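Local coordinates for carboxylesterase YBFK (Bacillus subtilis, PDB 4CCY), which hydrolyses carboxylic esters to an alcohol and a carboxylate, as a cytoplasmic enzyme of the alpha/beta hydrolase superfamily, at residues A[28-33]-A[47-52]. Sequence-based numbering, arbitrary orientation.
Sequences WPIESE and IASGPK
The carbonyl oxygen of Glu33 accepts a nearly straight hydrogen bond from Ala48 N (2.9 Å, 173° at the hydrogen). It also receives a CA-H...O contact from Ile47, whose CA lies 3.5 Å from Glu33 O. The reciprocal bond, Glu33 N to Ala48 O, makes Glu33 and Ala48 an antiparallel hydrogen-bonded pair. Two residues further along, where the backbones are no longer bonded directly, a water takes over the bridging, donating to Glu31 O and accepting from Gly50 N.

Away from the backbone ladder, Glu33 and Lys52 reach for each other from opposite directions, both chains extended beyond CG. Lys52 NZ forms a salt bridge with Glu33 OE2 (3.1 Å), meeting the syn lone pair of that oxygen, on the side of OE1, which pairs with Arg82. A glutamine in place of Glu33 would probably leave Lys52 and Arg82 without the negative charge that now pairs with both.

Ser32 and Ser49 pack against each other: Ser32 CB sits 3.3 Å from Ser49 OG, and the CB of Ser49 in turn carries the CD1 tip of Ile30. With OG anti to its carbonyl carbon (chi1 -36°), Ser49 offers its oxygen at the edge of the Trp28 indole, near the ring plane, where NE1 gives it a weak, long bond of 3.4 Å. Ile47 CG2 approaches the same indole obliquely near its rim, 3.7 Å from CZ2. Beyond the segments, Trp28 also touches Trp70 and Ile74, the latter on helix 71-80.

The whole illustrates how a loop is drawn into a sheet: the chain leaving helix 12-24 enters strand 33-37 here, beside the end of strand 42-49, forming the open end of an antiparallel hairpin at the margin of the alpha/beta hydrolase central sheet.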
loop_
_atom_site.group_PDB
_atom_site.type_symbol
_atom_site.label_atom_id
_atom_site.label_comp_id
_atom_site.label_asym_id
_atom_site.label_seq_id
_atom_site.Cartn_x
_atom_site.Cartn_y
_atom_site.Cartn_z
ATOM N N TRP A 28 3.655 16.920 -2.693
ATOM C CA TRP A 28 2.868 16.550 -3.867
ATOM C C TRP A 28 3.236 17.468 -5.011
ATOM O O TRP A 28 3.040 18.670 -4.915
ATOM C CB TRP A 28 1.385 16.633 -3.546
ATOM C CG TRP A 28 0.542 15.564 -4.193
ATOM C CD1 TRP A 28 -0.295 15.695 -5.304
ATOM C CD2 TRP A 28 0.414 14.159 -3.781
ATOM N NE1 TRP A 28 -0.906 14.506 -5.600
ATOM C CE2 TRP A 28 -0.531 13.541 -4.724
ATOM C CE3 TRP A 28 0.966 13.380 -2.767
ATOM C CZ2 TRP A 28 -0.898 12.201 -4.630
ATOM C CZ3 TRP A 28 0.592 12.035 -2.681
ATOM C CH2 TRP A 28 -0.312 11.456 -3.599
ATOM N N PRO A 29 3.802 16.916 -6.096
ATOM C CA PRO A 29 4.399 17.699 -7.170
ATOM C C PRO A 29 3.392 18.242 -8.199
ATOM O O PRO A 29 3.774 19.012 -9.085
ATOM C CB PRO A 29 5.315 16.679 -7.846
ATOM C CG PRO A 29 4.541 15.406 -7.740
ATOM C CD PRO A 29 3.904 15.466 -6.367
ATOM N N ILE A 30 2.133 17.822 -8.100
ATOM C CA ILE A 30 1.095 18.235 -9.048
ATOM C C ILE A 30 -0.186 18.620 -8.305
ATOM O O ILE A 30 -0.305 18.387 -7.102
ATOM C CB ILE A 30 0.804 17.133 -10.103
ATOM C CG1 ILE A 30 0.226 15.877 -9.430
ATOM C CG2 ILE A 30 2.060 16.829 -10.935
ATOM C CD1 ILE A 30 -0.041 14.713 -10.367
ATOM N N GLU A 31 -1.134 19.211 -9.030
ATOM C CA GLU A 31 -2.458 19.544 -8.487
ATOM C C GLU A 31 -3.245 18.275 -8.219
ATOM O O GLU A 31 -3.057 17.270 -8.899
ATOM C CB GLU A 31 -3.243 20.425 -9.472
ATOM C CG GLU A 31 -2.562 21.734 -9.837
ATOM C CD GLU A 31 -2.322 22.635 -8.634
ATOM O OE1 GLU A 31 -3.218 22.739 -7.767
ATOM O OE2 GLU A 31 -1.234 23.256 -8.555
ATOM N N SER A 32 -4.127 18.316 -7.230
ATOM C CA SER A 32 -4.929 17.150 -6.887
ATOM C C SER A 32 -6.168 17.552 -6.118
ATOM O O SER A 32 -6.260 18.668 -5.611
ATOM C CB SER A 32 -4.114 16.168 -6.050
ATOM O OG SER A 32 -3.772 16.765 -4.820
ATOM N N GLU A 33 -7.114 16.631 -6.034
ATOM C CA GLU A 33 -8.368 16.866 -5.333
ATOM C C GLU A 33 -8.438 15.881 -4.183
ATOM O O GLU A 33 -8.361 14.680 -4.403
ATOM C CB GLU A 33 -9.557 16.641 -6.270
ATOM C CG GLU A 33 -9.709 17.660 -7.384
ATOM C CD GLU A 33 -10.734 17.251 -8.442
ATOM O OE1 GLU A 33 -11.054 16.042 -8.551
ATOM O OE2 GLU A 33 -11.216 18.144 -9.180
ATOM N N ILE A 47 -6.978 10.977 -2.555
ATOM C CA ILE A 47 -6.312 12.054 -3.266
ATOM C C ILE A 47 -6.270 11.692 -4.753
ATOM O O ILE A 47 -5.635 10.717 -5.120
ATOM C CB ILE A 47 -4.895 12.328 -2.735
ATOM C CG1 ILE A 47 -4.948 12.680 -1.241
ATOM C CG2 ILE A 47 -4.245 13.450 -3.538
ATOM C CD1 ILE A 47 -3.599 12.814 -0.561
ATOM N N ALA A 48 -6.962 12.477 -5.584
ATOM C CA ALA A 48 -7.101 12.196 -7.021
ATOM C C ALA A 48 -6.314 13.177 -7.899
ATOM O O ALA A 48 -6.363 14.394 -7.694
ATOM C CB ALA A 48 -8.574 12.204 -7.423
ATOM N N SER A 49 -5.587 12.641 -8.871
ATOM C CA SER A 49 -4.773 13.469 -9.776
ATOM C C SER A 49 -4.842 12.936 -11.205
ATOM O O SER A 49 -5.332 11.838 -11.432
ATOM C CB SER A 49 -3.320 13.518 -9.300
ATOM O OG SER A 49 -3.238 13.534 -7.879
ATOM N N GLY A 50 -4.355 13.718 -12.165
ATOM C CA GLY A 50 -4.271 13.245 -13.539
ATOM C C GLY A 50 -5.500 13.572 -14.359
ATOM O O GLY A 50 -6.496 14.033 -13.808
ATOM N N PRO A 51 -5.432 13.333 -15.688
ATOM C CA PRO A 51 -6.509 13.731 -16.599
ATOM C C PRO A 51 -7.785 12.951 -16.317
ATOM O O PRO A 51 -7.739 11.733 -16.144
ATOM C CB PRO A 51 -5.954 13.383 -17.997
ATOM C CG PRO A 51 -4.501 13.074 -17.798
ATOM C CD PRO A 51 -4.362 12.600 -16.389
ATOM N N LYS A 52 -8.913 13.653 -16.272
ATOM C CA LYS A 52 -10.165 13.048 -15.818
ATOM C C LYS A 52 -10.753 12.019 -16.790
ATOM O O LYS A 52 -11.584 11.202 -16.395
ATOM C CB LYS A 52 -11.174 14.136 -15.436
ATOM C CG LYS A 52 -10.782 14.832 -14.136
ATOM C CD LYS A 52 -11.730 15.944 -13.741
ATOM C CE LYS A 52 -11.405 16.463 -12.349
ATOM N NZ LYS A 52 -12.600 17.098 -11.729
HETATM O O HOH W 1 -3.521 16.419 -11.473
#